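Local atomic coordinates of shikimate 5-dehydrogenase (PDB entry 4XIJ), a protein that probably catalyses the reversible, NADP-dependent reduction of 3-dehydroshikimate to shikimate, the fourth of seven steps leading to chorismate and the aromatic amino acids. Residues A[16-21]-A[46-51]; A[88-93]-A[111-116]; A[150-155]-A[174-179]; A[33-38]-A[268-273]; A[123-128]-A[143-148]. One frame throughout, in Å; residues are numbered along the deposited sequence. Where two conformers were deposited one is given.

Interaction 1 (A[16-21]-A[46-51]); sequences AAVLGS and YERIEC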
# COMPACT_ATOMS: atom_id res chain seq x y z
N ALA A 16 4.43 17.54 -9.52
CA ALA A 16 4.03 16.57 -8.50
C ALA A 16 5.17 16.36 -7.52
O ALA A 16 6.32 16.78 -7.76
CB ALA A 16 3.57 15.22 -9.15
N ALA A 17 4.90 15.68 -6.41
CA ALA A 17 5.94 15.41 -5.43
C ALA A 17 5.51 14.30 -4.51
O ALA A 17 4.31 13.97 -4.41
CB ALA A 17 6.26 16.66 -4.58
N VAL A 18 6.50 13.76 -3.81
CA VAL A 18 6.23 12.93 -2.62
C VAL A 18 6.60 13.68 -1.36
O VAL A 18 7.64 14.33 -1.30
CB VAL A 18 6.97 11.56 -2.68
CG1 VAL A 18 8.53 11.69 -2.77
CG2 VAL A 18 6.54 10.65 -1.48
N LEU A 19 5.70 13.63 -0.38
CA LEU A 19 5.87 14.29 0.92
C LEU A 19 6.04 13.25 2.03
O LEU A 19 5.28 12.28 2.08
CB LEU A 19 4.66 15.15 1.26
CG LEU A 19 4.12 16.17 0.27
CD1 LEU A 19 3.03 17.05 0.91
CD2 LEU A 19 5.09 16.95 -0.57
N GLY A 20 7.01 13.46 2.91
CA GLY A 20 7.16 12.56 4.03
C GLY A 20 8.49 12.78 4.73
O GLY A 20 9.25 13.68 4.34
N SER A 21 8.78 11.94 5.72
CA SER A 21 10.02 12.09 6.48
C SER A 21 10.25 10.82 7.30
O SER A 21 9.48 10.52 8.20
CB SER A 21 9.95 13.32 7.36
OG SER A 21 11.12 13.41 8.15
N TYR A 46 8.69 15.80 -10.76
CA TYR A 46 8.30 15.04 -9.58
C TYR A 46 9.41 15.13 -8.57
O TYR A 46 10.47 14.54 -8.78
CB TYR A 46 8.01 13.57 -9.94
CG TYR A 46 7.19 12.89 -8.89
CD1 TYR A 46 7.76 12.62 -7.66
CD2 TYR A 46 5.86 12.52 -9.11
CE1 TYR A 46 7.06 12.03 -6.67
CE2 TYR A 46 5.09 11.89 -8.08
CZ TYR A 46 5.74 11.67 -6.85
OH TYR A 46 5.16 11.05 -5.81
N GLU A 47 9.20 15.86 -7.49
CA GLU A 47 10.26 16.04 -6.53
C GLU A 47 10.00 15.37 -5.19
O GLU A 47 8.93 14.83 -4.98
CB GLU A 47 10.55 17.51 -6.32
CG GLU A 47 9.44 18.32 -5.81
CD GLU A 47 9.71 19.81 -6.09
OE1 GLU A 47 9.24 20.33 -7.14
OE2 GLU A 47 10.43 20.45 -5.30
N ARG A 48 11.03 15.35 -4.34
CA ARG A 48 10.95 14.89 -2.95
C ARG A 48 10.91 16.07 -2.03
O ARG A 48 11.84 16.90 -2.09
CB ARG A 48 12.17 14.08 -2.55
CG ARG A 48 12.28 12.75 -3.16
CD ARG A 48 13.62 12.02 -2.69
NE ARG A 48 13.84 11.06 -3.77
CZ ARG A 48 13.35 9.83 -3.79
NH1 ARG A 48 12.67 9.36 -2.74
NH2 ARG A 48 13.51 9.08 -4.86
N ILE A 49 9.91 16.13 -1.17
CA ILE A 49 9.83 17.19 -0.18
C ILE A 49 9.76 16.61 1.22
O ILE A 49 8.81 15.93 1.57
CB ILE A 49 8.62 18.11 -0.45
CG1 ILE A 49 8.69 18.68 -1.88
CG2 ILE A 49 8.63 19.25 0.52
CD1 ILE A 49 7.42 19.43 -2.36
N GLU A 50 10.78 16.87 2.02
CA GLU A 50 10.75 16.44 3.41
C GLU A 50 9.65 17.24 4.11
O GLU A 50 9.56 18.47 3.97
CB GLU A 50 12.11 16.65 4.09
CG GLU A 50 12.20 15.95 5.45
CD GLU A 50 13.55 16.07 6.13
OE1 GLU A 50 14.46 16.73 5.57
OE2 GLU A 50 13.66 15.53 7.26
N CYS A 51 8.78 16.53 4.83
CA CYS A 51 7.54 17.12 5.35
C CYS A 51 7.04 16.32 6.53
O CYS A 51 6.85 15.10 6.39
CB CYS A 51 6.45 17.14 4.26
SG CYS A 51 5.03 18.11 4.68
O HOH W 1 7.58 18.93 -8.99
O HOH W 2 13.67 13.07 7.31
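Ala17 and Glu47 face each other in a parallel pair of strands, 16-20 and 46-50, whose short axes come within 4.4 Å and diverge by 24°. The register runs one to one from Ala16 opposite Tyr46 to Gly20 opposite Glu50, and the bonds alternate as parallel strands require: Glu47 N to Ala16 O, Val18 N to Glu47 O, Ile49 N to Val18 O, a weak bond from Gly20 N to Ile49 O, and Cys51 N to Gly20 O. The middle of the series is the straightest, with Ile49 N 2.9 Å from Val18 O and an angle of 171° at the hydrogen.

Side chains alternate between two faces. On one, the Tyr46 ring lies over the backbone of the other strand, with Ala17 CA above one of its faces and Ala16 CB 3.5 Å from Tyr46 CD2. Its CG stands anti to the backbone N (chi1 -161°), which swings the ring across strand 16-20 and carries the hydroxyl to a hydrogen bond with Ser71. Val18 and Arg48 follow side by side. On the other face, Leu19 CD2 rests 3.7 Å from Ile49 CB, while Ile49 CD1 reaches Ala17 CB at 3.7 Å. Two waters link the margins, one between Ala16 O and Glu47 OE1, the other between Ser21 OG and Glu50 OE2.

Strand 45-50 forms an outer edge of the mixed sheet. Helix 28-38, the crossover of this beta-alpha-beta unit, covers the Tyr46 face, helix 56-61 packs on Leu19 and Cys51, and strand 67-72 continues the sheet beyond strand 15-20.

Interaction 2 (A[88-93]-A[111-116]); sequences TDRAQL and DNTDVD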
# COMPACT_ATOMS: atom_id res chain seq x y z
N THR A 88 -11.93 9.83 -0.91
CA THR A 88 -12.62 8.62 -1.35
C THR A 88 -13.14 7.84 -0.15
O THR A 88 -12.61 7.94 0.97
CB THR A 88 -11.69 7.71 -2.19
OG1 THR A 88 -10.61 7.27 -1.36
CG2 THR A 88 -11.16 8.43 -3.41
N ASP A 89 -14.17 7.05 -0.39
CA ASP A 89 -14.69 6.19 0.67
C ASP A 89 -13.61 5.23 1.19
O ASP A 89 -13.52 4.98 2.39
CB ASP A 89 -15.88 5.36 0.19
CG ASP A 89 -17.11 6.19 -0.11
OD1 ASP A 89 -17.18 7.36 0.31
OD2 ASP A 89 -18.04 5.64 -0.75
N ARG A 90 -12.77 4.67 0.30
CA ARG A 90 -11.79 3.73 0.80
C ARG A 90 -10.69 4.40 1.64
O ARG A 90 -10.26 3.81 2.60
CB ARG A 90 -11.19 2.91 -0.34
CG ARG A 90 -10.35 3.76 -1.33
CD ARG A 90 -9.95 2.83 -2.49
NE ARG A 90 -9.03 3.55 -3.38
CZ ARG A 90 -8.25 2.95 -4.27
NH1 ARG A 90 -8.29 1.61 -4.39
NH2 ARG A 90 -7.42 3.67 -5.02
N ALA A 91 -10.33 5.65 1.34
CA ALA A 91 -9.37 6.37 2.19
C ALA A 91 -9.99 6.58 3.57
O ALA A 91 -9.30 6.43 4.60
CB ALA A 91 -8.99 7.72 1.58
N GLN A 92 -11.27 6.97 3.62
CA GLN A 92 -11.91 7.14 4.93
C GLN A 92 -11.95 5.84 5.72
O GLN A 92 -11.77 5.85 6.96
CB GLN A 92 -13.34 7.66 4.80
CG GLN A 92 -13.48 9.00 4.15
CD GLN A 92 -14.89 9.59 4.29
OE1 GLN A 92 -15.38 9.81 5.41
NE2 GLN A 92 -15.56 9.84 3.16
N LEU A 93 -12.18 4.73 5.02
CA LEU A 93 -12.28 3.42 5.67
C LEU A 93 -10.90 2.97 6.20
O LEU A 93 -10.78 2.48 7.33
CB LEU A 93 -12.88 2.43 4.68
CG LEU A 93 -13.31 1.07 5.16
CD1 LEU A 93 -14.32 1.08 6.34
CD2 LEU A 93 -13.86 0.32 3.95
N ASP A 111 -6.90 10.02 -1.54
CA ASP A 111 -7.20 8.62 -1.80
C ASP A 111 -6.15 7.77 -1.12
O ASP A 111 -5.10 8.28 -0.66
CB ASP A 111 -7.25 8.33 -3.32
CG ASP A 111 -7.85 6.97 -3.68
OD1 ASP A 111 -8.53 6.30 -2.85
OD2 ASP A 111 -7.68 6.57 -4.86
N ASN A 112 -6.43 6.48 -1.03
CA ASN A 112 -5.44 5.56 -0.50
C ASN A 112 -5.15 4.46 -1.51
O ASN A 112 -5.94 3.55 -1.68
CB ASN A 112 -5.92 4.96 0.85
CG ASN A 112 -4.81 4.20 1.53
OD1 ASN A 112 -4.24 3.27 0.91
ND2 ASN A 112 -4.45 4.60 2.77
N THR A 113 -4.02 4.57 -2.23
CA THR A 113 -3.72 3.55 -3.20
C THR A 113 -2.84 2.44 -2.62
O THR A 113 -2.51 1.49 -3.33
CB THR A 113 -3.04 4.12 -4.46
OG1 THR A 113 -1.69 4.53 -4.13
CG2 THR A 113 -3.88 5.27 -5.04
N ASP A 114 -2.50 2.50 -1.32
CA ASP A 114 -1.90 1.34 -0.65
C ASP A 114 -2.88 0.16 -0.75
O ASP A 114 -2.46 -1.01 -0.83
CB ASP A 114 -1.52 1.65 0.81
CG ASP A 114 -0.44 2.69 0.91
OD1 ASP A 114 0.52 2.61 0.14
OD2 ASP A 114 -0.53 3.60 1.74
N VAL A 115 -4.19 0.46 -0.77
CA VAL A 115 -5.18 -0.58 -0.98
C VAL A 115 -4.96 -1.30 -2.33
O VAL A 115 -4.99 -2.55 -2.42
CB VAL A 115 -6.60 0.00 -0.88
CG1 VAL A 115 -7.59 -1.00 -1.34
CG2 VAL A 115 -6.87 0.42 0.59
N ASP A 116 -4.72 -0.52 -3.40
CA ASP A 116 -4.43 -1.10 -4.70
C ASP A 116 -3.13 -1.89 -4.68
O ASP A 116 -2.98 -2.86 -5.44
CB ASP A 116 -4.23 -0.02 -5.78
CG ASP A 116 -5.43 0.85 -6.00
OD1 ASP A 116 -6.49 0.32 -6.26
OD2 ASP A 116 -5.30 2.06 -5.90
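Arg90 holds two aspartates along different edges of its guanidinium group. Asp111 is gripped side-on: NE donates to OD1 at 2.8 Å and NH2 to OD2 at 2.9 Å, both oxygens being met on their syn sides, with the guanidinium and carboxylate planes 33° apart. Asp116 is taken end-on by NH1 and NH2, and here the planes are turned 58° against each other. NH1 points almost straight at Asp116 OD1 but meets that oxygen from above the carboxylate plane, whereas NH2 reaches Asp116 OD2 at 2.8 Å on its syn side. NH2 thus serves both acids. Arg90 CG sits between its own backbone N and carbonyl carbon (chi1 65°), and from there the chain runs extended to NE, spanning the gap between the two segments. Asn112 O lies over one face of the guanidinium.

This salt-bridge network ties the start of helix 89-94 to the turn where strand 108-111 passes into helix 114-122, each helix start having its own side-chain cap. Thr88 is the N-cap of the first: its OG1 accepts from Ala91 N and donates to Asp111 OD1 at 2.7 Å, arriving from above the carboxylate plane. Asp111 OD1 therefore accepts two bonds, probably fixing the carboxylate's rotation, and Gln259 donates to its OD2. Asn112 OD1 accepts from Val115 N, while its ND2 bonds to Ser96 O. Ala91 CB packs on the backbone here, 3.9 Å from Asn112 N.

Interaction 3 (A[150-155]-A[174-179]); sequences VQRITI and GAQGGW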
# COMPACT_ATOMS: atom_id res chain seq x y z
N VAL A 150 -12.80 -11.41 0.44
CA VAL A 150 -12.56 -12.51 1.39
C VAL A 150 -13.71 -12.59 2.38
O VAL A 150 -14.36 -11.60 2.71
CB VAL A 150 -11.29 -12.37 2.22
CG1 VAL A 150 -10.03 -12.33 1.35
CG2 VAL A 150 -11.43 -11.20 3.15
N GLN A 151 -13.99 -13.80 2.81
CA GLN A 151 -15.04 -13.98 3.80
C GLN A 151 -14.52 -13.74 5.23
O GLN A 151 -15.23 -13.15 6.05
CB GLN A 151 -15.66 -15.39 3.65
CG GLN A 151 -16.84 -15.67 4.59
CD GLN A 151 -16.37 -16.22 5.89
OE1 GLN A 151 -15.29 -16.80 5.96
NE2 GLN A 151 -17.15 -16.05 6.95
N ARG A 152 -13.28 -14.15 5.52
CA ARG A 152 -12.72 -14.01 6.86
C ARG A 152 -11.30 -13.45 6.80
O ARG A 152 -10.49 -13.90 5.98
CB ARG A 152 -12.69 -15.37 7.58
CG ARG A 152 -12.10 -15.29 8.99
CD ARG A 152 -12.25 -16.56 9.83
NE ARG A 152 -13.64 -16.74 10.28
CZ ARG A 152 -14.20 -16.14 11.34
NH1 ARG A 152 -13.50 -15.30 12.10
NH2 ARG A 152 -15.47 -16.37 11.64
N ILE A 153 -11.00 -12.50 7.67
CA ILE A 153 -9.68 -11.94 7.83
C ILE A 153 -9.21 -12.24 9.24
O ILE A 153 -9.87 -11.87 10.22
CB ILE A 153 -9.70 -10.42 7.60
CG1 ILE A 153 -10.15 -10.14 6.16
CG2 ILE A 153 -8.34 -9.84 7.84
CD1 ILE A 153 -10.46 -8.67 5.88
N THR A 154 -8.11 -12.98 9.35
CA THR A 154 -7.53 -13.30 10.66
C THR A 154 -6.25 -12.49 10.85
O THR A 154 -5.32 -12.55 10.00
CB THR A 154 -7.24 -14.81 10.78
OG1 THR A 154 -8.45 -15.54 10.57
CG2 THR A 154 -6.64 -15.21 12.15
N ILE A 155 -6.16 -11.77 11.96
CA ILE A 155 -4.99 -10.95 12.28
C ILE A 155 -4.07 -11.84 13.10
O ILE A 155 -4.39 -12.24 14.23
CB ILE A 155 -5.37 -9.70 13.08
CG1 ILE A 155 -6.49 -8.92 12.39
CG2 ILE A 155 -4.13 -8.79 13.29
CD1 ILE A 155 -6.21 -8.38 10.95
N GLY A 174 -17.17 -5.42 6.43
CA GLY A 174 -18.16 -6.41 6.03
C GLY A 174 -17.71 -7.87 6.15
O GLY A 174 -18.51 -8.78 5.93
N ALA A 175 -16.45 -8.10 6.50
CA ALA A 175 -15.91 -9.46 6.60
C ALA A 175 -16.07 -10.01 8.02
O ALA A 175 -16.36 -9.27 8.96
CB ALA A 175 -14.43 -9.47 6.19
N GLN A 176 -15.88 -11.32 8.19
CA GLN A 176 -15.64 -11.88 9.52
C GLN A 176 -14.20 -11.62 9.90
O GLN A 176 -13.33 -11.52 9.01
CB GLN A 176 -15.93 -13.37 9.55
CG GLN A 176 -17.39 -13.65 9.13
CD GLN A 176 -18.39 -12.77 9.89
OE1 GLN A 176 -18.47 -12.85 11.12
NE2 GLN A 176 -19.15 -11.92 9.16
N GLY A 177 -13.94 -11.45 11.20
CA GLY A 177 -12.59 -11.18 11.65
C GLY A 177 -12.29 -11.82 12.97
O GLY A 177 -13.21 -12.05 13.78
N GLY A 178 -11.01 -12.04 13.23
CA GLY A 178 -10.60 -12.52 14.53
C GLY A 178 -9.10 -12.44 14.63
O GLY A 178 -8.39 -12.17 13.64
N TRP A 179 -8.62 -12.67 15.84
CA TRP A 179 -7.20 -12.60 16.20
C TRP A 179 -6.64 -13.98 16.47
O TRP A 179 -7.30 -14.82 17.12
CB TRP A 179 -6.99 -11.73 17.48
CG TRP A 179 -5.59 -11.81 18.07
CD1 TRP A 179 -4.45 -11.43 17.46
CD2 TRP A 179 -5.23 -12.27 19.37
NE1 TRP A 179 -3.39 -11.61 18.29
CE2 TRP A 179 -3.82 -12.15 19.47
CE3 TRP A 179 -5.94 -12.80 20.45
CZ2 TRP A 179 -3.11 -12.51 20.61
CZ3 TRP A 179 -5.22 -13.18 21.60
CH2 TRP A 179 -3.82 -13.02 21.66
O HOH W 3 -13.71 -14.51 15.49
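The guanidinium of Arg152 carries Gln176 CB over the centre of one face, 3.6 Å above the plane, while the Gln176 amide itself is turned 73° from it. At the edge of the same group, near its plane, is Gly178 N, without a bond between them. A bend at chi3 (-73°) folds the arginine's end back over the neighbouring strand, and a water bonded to Gly177 O makes a weak link to Arg152 NH1. On the other face of the sheet the indole of Trp179 brings CD1 to 3.3 Å from Ile155 O, meeting it obliquely, while its NE1 bonds to Ala157 O.

The backbone between these two layers is the parallel pair 152-155 and 176-179, 4.6 Å apart at closest approach. They are joined through helix 160-172 in a beta-alpha-beta unit of the Rossmann-type parallel sheet, the probable NADP-binding domain, and strand 176-181 is an outermost strand of that sheet. Gln176 N donates to Gln151 O; Ile153 N and Ile155 N in turn reach Gln176 O and Gly178 O, the latter at 2.8 Å. Gly178 N returns to Ile153 O with a longer bond of 3.2 Å.

Gly174, just before the strand, closes helix 160-172 with a Schellman motif. Ala175 CB then comes 4.1 Å from Ile153 CD1, on the face where Ile153 packs against Val142 and Leu145 of helix 138-147.

Interaction 4 (A[33-38]-A[268-273]); sequences LAAYRA and EAMRAA. With EDO (1,2-ethanediol), chain C; SO4 (sulfate ion), chain H.
Two helices meet here from the ends of the chain: helix 28-38, the crossover of the first beta-alpha-beta unit in the substrate-binding domain, and helix 267-272, the last helix of the chain. Their short segments run roughly antiparallel, at 144°, with axes 8.5 Å apart at closest approach. Such nearness is possible because alanine dominates both surfaces.

Three methyl contacts carry the interface. Ala34 CB meets Ala273 CB tip to tip at 3.6 Å. One turn further on, Ala38 CB and Ala269 CB press together at 3.5 Å, tighter than usual for two carbons. Between them Ala35 CB touches Met270, 3.8 Å from SD and nearly as close to CG. With chi1 -68° and chi2 178° the methionine chain runs extended to SD, which comes beside the Ala35 methyl; the later bend at chi3 only directs CE.

Away from this seam, Arg271 turns to the outside. Its NH2 bonds to Glu268 OE2 on that oxygen's anti lone pair, and NH1 and NH2 together hold a sulfate ion at the edge of the guanidinium, NH1 reaching O4 at 2.8 Å. Glu268 N donates to a bound 1,2-ethanediol; both small molecules probably come from the crystallisation liquor.

Helix 246-261 closes the base, with Ala253 and Phe254 against Met270 and Val257 against Ala35. Pro266, just before the last helix, touches Ala35 and Ala38, while Leu33 packs on Tyr46 of strand 45-50.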
# COMPACT_ATOMS: atom_id res chain seq x y z
N LEU A 33 8.27 9.41 -12.74
CA LEU A 33 8.98 9.97 -13.92
C LEU A 33 9.10 8.93 -15.04
O LEU A 33 8.97 9.29 -16.22
CB LEU A 33 10.38 10.50 -13.56
CG LEU A 33 10.32 11.78 -12.70
CD1 LEU A 33 11.77 12.11 -12.24
CD2 LEU A 33 9.70 12.97 -13.43
N ALA A 34 9.31 7.66 -14.70
CA ALA A 34 9.31 6.62 -15.74
C ALA A 34 7.97 6.60 -16.47
O ALA A 34 7.93 6.49 -17.70
CB ALA A 34 9.58 5.27 -15.13
N ALA A 35 6.88 6.74 -15.73
CA ALA A 35 5.57 6.77 -16.36
C ALA A 35 5.34 8.01 -17.21
O ALA A 35 4.89 7.88 -18.35
CB ALA A 35 4.48 6.70 -15.28
N TYR A 36 5.70 9.18 -16.69
CA TYR A 36 5.45 10.39 -17.45
C TYR A 36 6.24 10.39 -18.75
O TYR A 36 5.72 10.80 -19.78
CB TYR A 36 5.80 11.66 -16.66
CG TYR A 36 5.07 11.82 -15.32
CD1 TYR A 36 3.91 11.07 -14.98
CD2 TYR A 36 5.60 12.68 -14.33
CE1 TYR A 36 3.33 11.23 -13.71
CE2 TYR A 36 4.99 12.85 -13.10
CZ TYR A 36 3.88 12.11 -12.79
OH TYR A 36 3.34 12.26 -11.55
N ARG A 37 7.47 9.90 -18.72
CA ARG A 37 8.26 9.84 -19.96
C ARG A 37 7.61 8.87 -20.98
O ARG A 37 7.47 9.21 -22.16
CB ARG A 37 9.70 9.41 -19.60
CG ARG A 37 10.43 10.50 -18.88
CD ARG A 37 11.72 10.03 -18.17
NE ARG A 37 12.23 11.13 -17.38
CZ ARG A 37 13.21 11.05 -16.48
NH1 ARG A 37 13.85 9.91 -16.24
NH2 ARG A 37 13.57 12.15 -15.80
N ALA A 38 7.13 7.71 -20.51
CA ALA A 38 6.46 6.76 -21.38
C ALA A 38 5.13 7.31 -21.95
O ALA A 38 4.74 6.97 -23.08
CB ALA A 38 6.21 5.46 -20.63
N GLU A 268 4.43 -1.57 -18.60
CA GLU A 268 5.75 -2.15 -18.87
C GLU A 268 6.82 -1.14 -18.53
O GLU A 268 7.91 -1.49 -18.02
CB GLU A 268 5.87 -2.63 -20.32
CG GLU A 268 5.17 -4.00 -20.54
CD GLU A 268 5.86 -5.19 -19.81
OE1 GLU A 268 6.89 -5.71 -20.37
OE2 GLU A 268 5.38 -5.61 -18.73
N ALA A 269 6.58 0.13 -18.84
CA ALA A 269 7.59 1.17 -18.55
C ALA A 269 7.78 1.27 -17.03
O ALA A 269 8.90 1.41 -16.55
CB ALA A 269 7.15 2.49 -19.14
N MET A 270 6.69 1.19 -16.27
CA MET A 270 6.82 1.27 -14.81
C MET A 270 7.49 0.02 -14.23
O MET A 270 8.27 0.12 -13.28
CB MET A 270 5.43 1.51 -14.19
CG MET A 270 4.94 2.91 -14.58
SD MET A 270 3.30 3.29 -13.97
CE MET A 270 3.60 3.51 -12.19
N ARG A 271 7.20 -1.14 -14.82
CA ARG A 271 7.93 -2.35 -14.39
C ARG A 271 9.43 -2.24 -14.64
O ARG A 271 10.23 -2.80 -13.83
CB ARG A 271 7.39 -3.62 -15.07
CG ARG A 271 5.98 -4.00 -14.58
CD ARG A 271 5.41 -5.19 -15.37
NE ARG A 271 4.06 -5.49 -14.91
CZ ARG A 271 2.98 -5.48 -15.68
NH1 ARG A 271 1.80 -5.75 -15.15
NH2 ARG A 271 3.08 -5.22 -16.99
N ALA A 272 9.83 -1.58 -15.73
CA ALA A 272 11.26 -1.41 -16.00
C ALA A 272 11.93 -0.58 -14.91
O ALA A 272 13.12 -0.73 -14.68
CB ALA A 272 11.48 -0.77 -17.40
N ALA A 273 11.17 0.29 -14.24
CA ALA A 273 11.72 1.17 -13.22
C ALA A 273 11.60 0.61 -11.80
O ALA A 273 12.00 1.23 -10.82
CB ALA A 273 11.03 2.57 -13.29
C1 EDO C . 2.35 -1.96 -20.82
O1 EDO C . 3.25 -0.96 -21.15
C2 EDO C . 1.04 -1.38 -21.24
O2 EDO C . 0.41 -0.87 -20.06
S SO4 H . -0.71 -6.30 -17.61
O1 SO4 H . 0.39 -5.45 -18.12
O2 SO4 H . -0.54 -7.68 -18.11
O3 SO4 H . -1.99 -5.77 -18.10
O4 SO4 H . -0.73 -6.32 -16.13

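Interaction 5 (A[123-128]-A[143-148]); sequences GTAGDS and VALAEL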
# COMPACT_ATOMS: atom_id res chain seq x y z
N GLY A 123 -4.07 -10.17 -6.55
CA GLY A 123 -5.08 -10.63 -7.50
C GLY A 123 -6.37 -11.06 -6.84
O GLY A 123 -7.42 -10.41 -6.99
N THR A 124 -6.33 -12.20 -6.15
CA THR A 124 -7.43 -12.65 -5.28
C THR A 124 -6.80 -13.21 -4.02
O THR A 124 -5.62 -13.59 -4.02
CB THR A 124 -8.32 -13.72 -5.96
OG1 THR A 124 -9.46 -14.01 -5.15
CG2 THR A 124 -7.53 -15.04 -6.18
N ALA A 125 -7.57 -13.26 -2.95
CA ALA A 125 -7.09 -13.85 -1.71
C ALA A 125 -7.95 -15.04 -1.26
O ALA A 125 -7.87 -15.47 -0.10
CB ALA A 125 -7.05 -12.77 -0.60
N GLY A 126 -8.80 -15.58 -2.16
CA GLY A 126 -9.70 -16.65 -1.74
C GLY A 126 -10.71 -16.22 -0.70
O GLY A 126 -11.12 -15.06 -0.63
N ASP A 127 -11.07 -17.18 0.15
CA ASP A 127 -12.12 -16.96 1.16
C ASP A 127 -11.58 -16.60 2.54
O ASP A 127 -12.21 -15.86 3.26
CB ASP A 127 -12.98 -18.21 1.32
CG ASP A 127 -13.79 -18.53 0.09
OD1 ASP A 127 -13.89 -17.71 -0.87
OD2 ASP A 127 -14.32 -19.67 0.10
N SER A 128 -10.42 -17.12 2.90
CA SER A 128 -9.86 -16.94 4.23
C SER A 128 -8.44 -16.40 4.10
O SER A 128 -7.57 -17.03 3.49
CB SER A 128 -9.86 -18.24 5.04
OG SER A 128 -9.19 -18.01 6.26
N VAL A 143 -8.38 -3.55 4.63
CA VAL A 143 -9.39 -2.99 3.73
C VAL A 143 -9.22 -3.63 2.33
O VAL A 143 -10.21 -4.00 1.74
CB VAL A 143 -9.27 -1.46 3.68
CG1 VAL A 143 -10.10 -0.85 2.54
CG2 VAL A 143 -9.70 -0.83 5.05
N ALA A 144 -7.98 -3.81 1.88
CA ALA A 144 -7.76 -4.49 0.61
C ALA A 144 -8.30 -5.89 0.60
O ALA A 144 -8.92 -6.31 -0.39
CB ALA A 144 -6.26 -4.49 0.26
N LEU A 145 -8.07 -6.65 1.67
CA LEU A 145 -8.58 -8.02 1.69
C LEU A 145 -10.10 -8.01 1.63
O LEU A 145 -10.71 -8.85 0.92
CB LEU A 145 -8.04 -8.78 2.91
CG LEU A 145 -6.55 -9.11 2.81
CD1 LEU A 145 -6.07 -9.62 4.21
CD2 LEU A 145 -6.26 -10.14 1.74
N ALA A 146 -10.74 -7.07 2.36
CA ALA A 146 -12.19 -6.99 2.29
C ALA A 146 -12.65 -6.65 0.86
O ALA A 146 -13.67 -7.17 0.38
CB ALA A 146 -12.74 -5.96 3.26
N GLU A 147 -11.89 -5.79 0.19
CA GLU A 147 -12.21 -5.41 -1.20
C GLU A 147 -11.97 -6.56 -2.17
O GLU A 147 -12.55 -6.59 -3.27
CB GLU A 147 -11.38 -4.20 -1.64
CG GLU A 147 -11.82 -2.91 -0.96
CD GLU A 147 -11.13 -1.74 -1.57
OE1 GLU A 147 -10.32 -1.95 -2.50
OE2 GLU A 147 -11.45 -0.61 -1.17
N LEU A 148 -11.12 -7.52 -1.80
CA LEU A 148 -10.96 -8.74 -2.61
C LEU A 148 -12.10 -9.74 -2.37
O LEU A 148 -12.12 -10.81 -2.98
CB LEU A 148 -9.62 -9.42 -2.33
CG LEU A 148 -8.38 -8.63 -2.74
CD1 LEU A 148 -7.08 -9.38 -2.34
CD2 LEU A 148 -8.46 -8.43 -4.26
O HOH W 4 -10.55 -11.53 -5.15
O HOH W 5 -10.28 -12.83 -2.08
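Ala125 CB is clasped between two leucine branches of helix 138-147 and its end: Leu145 CD2 comes to 3.6 Å and Leu148 CD1 to 3.8 Å. This is the close part of the contact, and round the Ala125 methyl it is apolar. Three residues apart on the helix and with like torsions, CG anti to the carbonyl carbon (chi1 -71° in Leu145 and -66° in Leu148), the two leucines send CD2 of Leu145 and CD1 of Leu148 to the same methyl. Leu148 does most of the covering. While CD1 faces Ala125, its other branch, CD2, lies 3.5 Å from Gly123 O, and the loop backbone thus wraps round both arms of the side chain.

The opposite character prevails round the carbonyl of Leu148, where the segments are linked through water rather than directly. One water donates to Leu148 O at 2.8 Å and is hydrogen-bonded to Thr124 OG1. A second gives protons to Leu148 O and Gly126 O and accepts from Ala125 N, at 2.9 Å. Leu148 O, at the end of the helix, accordingly accepts from two waters. Thr124 is exposed.

Gly123, with positive phi, ends helix 114-122, and the loop then leads into strand 128-132. Asp195 fixes the beginning of that strand by accepting from the backbone N of Asp127 and Ser128. Strand 128-132 followed by helix 138-147, with a GxGxxA-like turn at Gly133, Gly135 and Ala138, is consistent with the first beta-alpha unit of a Rossmann-type dinucleotide-binding domain, here probably for NADP.

Four of the contacts fall into two groups, with interaction 2 between them. Interactions 1 and 4 touch directly, Tyr46 CD2 lying 3.5 Å from Tyr36 OH, and helix 28-38 lies between the substrate-domain sheet and the last helix. Interactions 3 and 5 adjoin in the probable NADP-binding domain, their centres about 10 Å apart, where Asp127 O probably accepts from Gln151 N at 2.8 Å. Interaction 2 touches interaction 5 through Val115 and Arg90 against Glu147. Interactions 1 and 3, about 35 Å apart between centres, occupy opposite sides of the molecule. Bound sulfate, probably from the crystallisation liquor, lies about 5 Å from the Val18 side chain, 6 Å from that of Thr113 and 5 Å from Gly178.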